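Local coordinates for protein beta-phenylalanine aminotransferase (Variovorax paradoxus, PDB 4AO9) that transaminates beta-phenylalanine with pyridoxal-5'-phosphate as cofactor, probably passing the amino group to a keto acid, as a class-III aminotransferase, at residues A[227-239]-A[371-383]. Residues are numbered along the deposited sequence; the frame is centred on the assembly and turned at random.
Sequences EPMQGASGCIPGQ and FTGIGSLMNAHFV
His-381 donates from NE2 to the carbonyl O of Gly-234 over 2.8 Å, with an N-H...O angle of 166°; the oxygen lies in the ring plane and offers a lone pair. Thr-372 OG1 stands 2.8 Å from the same Gly-234 O and 3.1 Å from Cys-235 O, its single proton shared in choice between the two. Chi1 of 56° sets that hydroxyl between the backbone N and carbonyl carbon of Thr-372, facing both carbonyls. CA of Gly-234 also meets the imidazole edge, where a side chain on this residue would run into CE1. A phenylalanine in place of His-381 would probably cost Gly-234 O its nearly straight, in-plane N-H partner, leaving it to compete with Cys-235 O for the Thr-372 proton. Beside these polar bonds, Cys-235 points into the hairpin, its CB 3.4 Å from Thr-372 O and its SG against the backbone of Met-378. Farther along, Met-229 and Ile-374 lie alongside one another, running opposite ways, CB to CD1 3.9 Å, while the bent end of Met-229 brings CE to Leu-377 CD1. Pro-237 CG touches Ile-374 CG1. One water lies within hydrogen-bonding distance of Asn-379 OD1 and Gly-231 O, another of Asn-379 OD1 and Ala-232 O; Asn-379 ND2 is held by Ala-380 O and Arg-418 O. Within the loop, Cys-235 and Ile-236 both face Gln-230 in a G1 bulge, which probably helps set Gly-234 and Cys-235 against the hairpin. The 371-374/377-381 hairpin closes through a type II' turn, extended by strand 420-422 and packed on helix 341-365. Glu-227, in the cofactor pocket, fastens Gly-231 N through OE1 at 3.0 Å. Gly-234 O, fixed by His-381, and an apolar flank thus join the loop leaving the pocket to the C-terminal part of the chain.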
ATOM      1  N   GLU A 227     -15.315   0.953  12.834  1.00  6.96           N
ATOM      2  CA  GLU A 227     -16.144   0.749  11.639  1.00  7.85           C
ATOM      3  C   GLU A 227     -17.610   1.004  11.999  1.00  8.14           C
ATOM      4  O   GLU A 227     -18.092   0.439  12.974  1.00  8.32           O
ATOM      5  CB  GLU A 227     -16.023  -0.693  11.159  1.00  7.70           C
ATOM      6  CG  GLU A 227     -14.601  -1.120  10.732  1.00  7.86           C
ATOM      7  CD  GLU A 227     -14.452  -2.627  10.802  1.00  8.79           C
ATOM      8  OE1 GLU A 227     -14.790  -3.297   9.795  1.00  8.16           O
ATOM      9  OE2 GLU A 227     -14.042  -3.125  11.879  1.00  8.89           O
ATOM     10  N   PRO A 228     -18.329   1.844  11.227  1.00  8.14           N
ATOM     11  CA  PRO A 228     -19.761   2.043  11.570  1.00  9.21           C
ATOM     12  C   PRO A 228     -20.615   0.788  11.341  1.00  9.19           C
ATOM     13  O   PRO A 228     -21.715   0.688  11.902  1.00 10.02           O
ATOM     14  CB  PRO A 228     -20.208   3.203  10.680  1.00  9.77           C
ATOM     15  CG  PRO A 228     -18.988   3.786  10.087  1.00 10.72           C
ATOM     16  CD  PRO A 228     -17.833   2.833  10.252  1.00  8.58           C
ATOM     17  N   MET A 229     -20.115  -0.138  10.519  1.00  9.04           N
ATOM     18  CA  MET A 229     -20.583  -1.521  10.458  1.00  9.06           C
ATOM     19  C   MET A 229     -19.323  -2.345  10.303  1.00  9.31           C
ATOM     20  O   MET A 229     -18.532  -2.079   9.390  1.00 10.10           O
ATOM     21  CB  MET A 229     -21.496  -1.756   9.243  1.00  9.39           C
ATOM     22  CG  MET A 229     -21.912  -3.219   9.080  1.00 10.12           C
ATOM     23  SD  MET A 229     -22.464  -3.685   7.420  1.00 13.56           S
ATOM     24  CE  MET A 229     -20.876  -3.819   6.588  1.00 13.93           C
ATOM     25  N   GLN A 230     -19.100  -3.311  11.188  1.00  8.55           N
ATOM     26  CA  GLN A 230     -17.912  -4.158  11.037  1.00  9.21           C
ATOM     27  C   GLN A 230     -18.065  -5.056   9.825  1.00  9.62           C
ATOM     28  O   GLN A 230     -19.110  -5.679   9.617  1.00 10.32           O
ATOM     29  CB  GLN A 230     -17.645  -4.980  12.283  1.00  8.79           C
ATOM     30  CG  GLN A 230     -17.097  -4.154  13.427  1.00  9.27           C
ATOM     31  CD  GLN A 230     -16.655  -5.005  14.594  1.00  9.31           C
ATOM     32  OE1 GLN A 230     -17.073  -6.159  14.752  1.00 10.77           O
ATOM     33  NE2 GLN A 230     -15.809  -4.439  15.431  1.00  8.53           N
ATOM     34  N   GLY A 231     -17.015  -5.095   9.017  1.00  9.73           N
ATOM     35  CA  GLY A 231     -17.020  -5.852   7.763  1.00  9.88           C
ATOM     36  C   GLY A 231     -16.530  -7.270   7.957  1.00 10.41           C
ATOM     37  O   GLY A 231     -17.317  -8.225   7.941  1.00 11.15           O
ATOM     38  N   ALA A 232     -15.221  -7.412   8.129  1.00 10.71           N
ATOM     39  CA  ALA A 232     -14.573  -8.713   8.268  1.00 11.32           C
ATOM     40  C   ALA A 232     -15.143  -9.594   9.372  1.00 11.72           C
ATOM     41  O   ALA A 232     -15.190 -10.818   9.221  1.00 12.80           O
ATOM     42  CB  ALA A 232     -13.064  -8.534   8.452  1.00 11.32           C
ATOM     43  N   SER A 233     -15.590  -8.988  10.472  1.00 11.01           N
ATOM     44  CA  SER A 233     -16.139  -9.773  11.581  1.00 11.39           C
ATOM     45  C   SER A 233     -17.505 -10.375  11.251  1.00 11.00           C
ATOM     46  O   SER A 233     -17.980 -11.233  11.995  1.00 11.96           O
ATOM     47  CB  SER A 233     -16.245  -8.950  12.862  1.00 11.88           C
ATOM     48  OG  SER A 233     -17.311  -8.021  12.763  1.00 13.06           O
ATOM     49  N   GLY A 234     -18.145  -9.907  10.175  1.00 10.42           N
ATOM     50  CA  GLY A 234     -19.409 -10.514   9.716  1.00 10.35           C
ATOM     51  C   GLY A 234     -20.564  -9.581   9.372  1.00 10.91           C
ATOM     52  O   GLY A 234     -21.735  -9.956   9.556  1.00 11.11           O
ATOM     53  N   CYS A 235     -20.266  -8.378   8.868  1.00 10.45           N
ATOM     54  CA  CYS A 235     -21.316  -7.389   8.545  1.00 10.48           C
ATOM     55  C   CYS A 235     -22.242  -7.147   9.740  1.00 10.44           C
ATOM     56  O   CYS A 235     -23.453  -7.412   9.689  1.00 11.32           O
ATOM     57  CB  CYS A 235     -22.119  -7.799   7.306  1.00 10.46           C
ATOM     58  SG  CYS A 235     -21.135  -7.835   5.816  1.00 11.52           S
ATOM     59  N   ILE A 236     -21.642  -6.632  10.810  1.00 10.28           N
ATOM     60  CA  ILE A 236     -22.332  -6.364  12.067  1.00 10.58           C
ATOM     61  C   ILE A 236     -22.558  -4.853  12.198  1.00 10.78           C
ATOM     62  O   ILE A 236     -21.617  -4.104  12.452  1.00 10.86           O
ATOM     63  CB  ILE A 236     -21.505  -6.869  13.273  1.00 10.59           C
ATOM     64  CG1 ILE A 236     -21.100  -8.337  13.081  1.00 11.14           C
ATOM     65  CG2 ILE A 236     -22.285  -6.649  14.573  1.00 10.34           C
ATOM     66  CD1 ILE A 236     -20.312  -8.935  14.237  1.00 13.34           C
ATOM     67  N   PRO A 237     -23.805  -4.386  12.011  1.00 11.14           N
ATOM     68  CA  PRO A 237     -24.086  -2.957  12.136  1.00 11.23           C
ATOM     69  C   PRO A 237     -23.775  -2.409  13.520  1.00 11.27           C
ATOM     70  O   PRO A 237     -24.114  -3.033  14.539  1.00 11.56           O
ATOM     71  CB  PRO A 237     -25.596  -2.873  11.851  1.00 11.80           C
ATOM     72  CG  PRO A 237     -25.846  -4.057  10.987  1.00 11.68           C
ATOM     73  CD  PRO A 237     -25.007  -5.131  11.594  1.00 12.12           C
ATOM     74  N   GLY A 238     -23.115  -1.253  13.549  1.00 11.02           N
ATOM     75  CA  GLY A 238     -22.951  -0.495  14.788  1.00 11.76           C
ATOM     76  C   GLY A 238     -24.282   0.131  15.130  1.00 12.66           C
ATOM     77  O   GLY A 238     -24.924   0.763  14.283  1.00 12.87           O
ATOM     78  N   GLN A 239     -24.694  -0.049  16.375  1.00 13.32           N
ATOM     79  CA  GLN A 239     -25.985   0.481  16.814  1.00 15.00           C
ATOM     80  C   GLN A 239     -25.887   1.984  17.072  1.00 15.97           C
ATOM     81  O   GLN A 239     -24.852   2.460  17.531  1.00 15.48           O
ATOM     82  CB  GLN A 239     -26.470  -0.279  18.047  1.00 15.50           C
ATOM     83  CG  GLN A 239     -26.702  -1.770  17.788  1.00 17.40           C
ATOM     84  CD  GLN A 239     -27.678  -2.040  16.638  1.00 22.28           C
ATOM     85  OE1 GLN A 239     -27.319  -2.654  15.625  1.00 24.96           O
ATOM     86  NE2 GLN A 239     -28.905  -1.570  16.787  1.00 24.03           N
ATOM     87  N   PHE A 371     -28.800 -13.688   7.747  1.00 12.63           N
ATOM     88  CA  PHE A 371     -27.884 -12.805   7.044  1.00 12.49           C
ATOM     89  C   PHE A 371     -27.914 -11.450   7.725  1.00 12.22           C
ATOM     90  O   PHE A 371     -28.975 -10.849   7.878  1.00 12.83           O
ATOM     91  CB  PHE A 371     -28.292 -12.690   5.575  1.00 12.38           C
ATOM     92  CG  PHE A 371     -28.023 -13.937   4.778  1.00 12.79           C
ATOM     93  CD1 PHE A 371     -28.853 -15.059   4.901  1.00 13.38           C
ATOM     94  CD2 PHE A 371     -26.930 -14.004   3.911  1.00 12.97           C
ATOM     95  CE1 PHE A 371     -28.596 -16.220   4.172  1.00 14.92           C
ATOM     96  CE2 PHE A 371     -26.680 -15.158   3.168  1.00 13.71           C
ATOM     97  CZ  PHE A 371     -27.511 -16.269   3.301  1.00 14.78           C
ATOM     98  N   THR A 372     -26.748 -10.996   8.172  1.00 11.65           N
ATOM     99  CA  THR A 372     -26.614  -9.687   8.813  1.00 11.45           C
ATOM    100  C   THR A 372     -25.995  -8.690   7.838  1.00 11.29           C
ATOM    101  O   THR A 372     -25.286  -9.088   6.916  1.00 11.51           O
ATOM    102  CB  THR A 372     -25.756  -9.760  10.106  1.00 11.87           C
ATOM    103  OG1 THR A 372     -24.468 -10.322   9.823  1.00 12.00           O
ATOM    104  CG2 THR A 372     -26.447 -10.621  11.155  1.00 12.59           C
ATOM    105  N   GLY A 373     -26.272  -7.409   8.035  1.00 11.02           N
ATOM    106  CA  GLY A 373     -25.609  -6.371   7.252  1.00 11.17           C
ATOM    107  C   GLY A 373     -26.492  -5.190   6.931  1.00 11.50           C
ATOM    108  O   GLY A 373     -27.527  -4.975   7.582  1.00 12.24           O
ATOM    109  N   ILE A 374     -26.062  -4.418   5.936  1.00 11.58           N
ATOM    110  CA  ILE A 374     -26.724  -3.186   5.514  1.00 11.78           C
ATOM    111  C   ILE A 374     -26.612  -3.084   4.007  1.00 12.10           C
ATOM    112  O   ILE A 374     -25.543  -3.336   3.436  1.00 11.59           O
ATOM    113  CB  ILE A 374     -26.034  -1.928   6.120  1.00 11.66           C
ATOM    114  CG1 ILE A 374     -26.080  -1.945   7.651  1.00 11.89           C
ATOM    115  CG2 ILE A 374     -26.685  -0.642   5.576  1.00 12.17           C
ATOM    116  CD1 ILE A 374     -25.178  -0.903   8.319  1.00 13.38           C
ATOM    117  N   GLY A 375     -27.709  -2.738   3.344  1.00 12.81           N
ATOM    118  CA  GLY A 375     -27.649  -2.434   1.917  1.00 13.78           C
ATOM    119  C   GLY A 375     -27.045  -3.549   1.085  1.00 13.62           C
ATOM    120  O   GLY A 375     -27.477  -4.694   1.163  1.00 14.29           O
ATOM    121  N   SER A 376     -25.993  -3.226   0.336  1.00 13.48           N
ATOM    122  CA  SER A 376     -25.431  -4.157  -0.648  1.00 13.12           C
ATOM    123  C   SER A 376     -24.397  -5.139  -0.074  1.00 12.56           C
ATOM    124  O   SER A 376     -23.775  -5.897  -0.824  1.00 12.62           O
ATOM    125  CB  SER A 376     -24.832  -3.373  -1.818  1.00 13.14           C
ATOM    126  OG  SER A 376     -23.852  -2.455  -1.341  1.00 13.69           O
ATOM    127  N   LEU A 377     -24.240  -5.128   1.252  1.00 11.51           N
ATOM    128  CA  LEU A 377     -23.288  -5.999   1.951  1.00 11.39           C
ATOM    129  C   LEU A 377     -23.997  -6.822   3.014  1.00 10.80           C
ATOM    130  O   LEU A 377     -24.704  -6.279   3.862  1.00 11.07           O
ATOM    131  CB  LEU A 377     -22.191  -5.172   2.617  1.00 11.32           C
ATOM    132  CG  LEU A 377     -21.425  -4.183   1.728  1.00 12.06           C
ATOM    133  CD1 LEU A 377     -20.415  -3.406   2.580  1.00 12.36           C
ATOM    134  CD2 LEU A 377     -20.753  -4.913   0.577  1.00 13.20           C
ATOM    135  N   MET A 378     -23.818  -8.140   2.972  1.00 11.12           N
ATOM    136  CA  MET A 378     -24.407  -9.000   4.003  1.00 11.18           C
ATOM    137  C   MET A 378     -23.535 -10.222   4.253  1.00 11.15           C
ATOM    138  O   MET A 378     -22.614 -10.495   3.489  1.00 10.95           O
ATOM    139  CB  MET A 378     -25.843  -9.409   3.628  1.00 11.37           C
ATOM    140  CG  MET A 378     -25.927 -10.182   2.333  1.00 11.66           C
ATOM    141  SD  MET A 378     -27.571 -10.206   1.592  1.00 13.69           S
ATOM    142  CE  MET A 378     -27.591  -8.606   0.791  1.00 13.96           C
ATOM    143  N   ASN A 379     -23.826 -10.965   5.313  1.00 11.57           N
ATOM    144  CA  ASN A 379     -23.019 -12.125   5.675  1.00 11.47           C
ATOM    145  C   ASN A 379     -23.892 -13.218   6.275  1.00 11.51           C
ATOM    146  O   ASN A 379     -24.688 -12.941   7.179  1.00 11.62           O
ATOM    147  CB  ASN A 379     -21.933 -11.702   6.683  1.00 11.35           C
ATOM    148  CG  ASN A 379     -20.649 -12.534   6.593  1.00 12.38           C
ATOM    149  OD1 ASN A 379     -19.569 -11.984   6.347  1.00 13.50           O
ATOM    150  ND2 ASN A 379     -20.748 -13.846   6.814  1.00 11.58           N
ATOM    151  N   ALA A 380     -23.730 -14.442   5.772  1.00 11.65           N
ATOM    152  CA  ALA A 380     -24.412 -15.620   6.314  1.00 12.72           C
ATOM    153  C   ALA A 380     -23.808 -15.981   7.668  1.00 13.62           C
ATOM    154  O   ALA A 380     -22.584 -15.954   7.836  1.00 14.23           O
ATOM    155  CB  ALA A 380     -24.278 -16.789   5.353  1.00 12.69           C
ATOM    156  N   HIS A 381     -24.662 -16.307   8.638  1.00 13.76           N
ATOM    157  CA  HIS A 381     -24.209 -16.805   9.938  1.00 14.56           C
ATOM    158  C   HIS A 381     -25.109 -17.942  10.377  1.00 15.13           C
ATOM    159  O   HIS A 381     -26.329 -17.841  10.272  1.00 16.29           O
ATOM    160  CB  HIS A 381     -24.242 -15.711  11.011  1.00 14.11           C
ATOM    161  CG  HIS A 381     -23.353 -14.541  10.715  1.00 14.55           C
ATOM    162  ND1 HIS A 381     -21.979 -14.630  10.712  1.00 17.65           N
ATOM    163  CD2 HIS A 381     -23.651 -13.253  10.425  1.00 13.92           C
ATOM    164  CE1 HIS A 381     -21.466 -13.447  10.419  1.00 14.93           C
ATOM    165  NE2 HIS A 381     -22.457 -12.594  10.244  1.00 14.14           N
ATOM    166  N   PHE A 382     -24.502 -19.014  10.872  1.00 15.62           N
ATOM    167  CA  PHE A 382     -25.262 -20.143  11.413  1.00 16.23           C
ATOM    168  C   PHE A 382     -25.473 -19.994  12.916  1.00 16.80           C
ATOM    169  O   PHE A 382     -24.918 -20.734  13.728  1.00 17.21           O
ATOM    170  CB  PHE A 382     -24.604 -21.467  11.033  1.00 16.47           C
ATOM    171  CG  PHE A 382     -24.627 -21.724   9.560  1.00 16.16           C
ATOM    172  CD1 PHE A 382     -25.766 -22.251   8.951  1.00 17.13           C
ATOM    173  CD2 PHE A 382     -23.532 -21.388   8.770  1.00 16.36           C
ATOM    174  CE1 PHE A 382     -25.802 -22.471   7.582  1.00 17.69           C
ATOM    175  CE2 PHE A 382     -23.555 -21.603   7.404  1.00 16.59           C
ATOM    176  CZ  PHE A 382     -24.688 -22.141   6.803  1.00 16.62           C
ATOM    177  N   VAL A 383     -26.276 -18.995  13.258  1.00 17.30           N
ATOM    178  CA  VAL A 383     -26.607 -18.681  14.641  1.00 18.49           C
ATOM    179  C   VAL A 383     -28.018 -18.088  14.673  1.00 19.22           C
ATOM    180  O   VAL A 383     -28.464 -17.467  13.701  1.00 19.02           O
ATOM    181  CB  VAL A 383     -25.548 -17.718  15.264  1.00 18.36           C
ATOM    182  CG1 VAL A 383     -25.729 -16.284  14.760  1.00 18.72           C
ATOM    183  CG2 VAL A 383     -25.583 -17.773  16.781  1.00 19.75           C
TER
HETATM  184  O   HOH W   1     -17.584 -10.196   5.995  1.00 15.02           O
HETATM  185  O   HOH W   2     -17.207 -12.670   8.108  1.00 17.43           O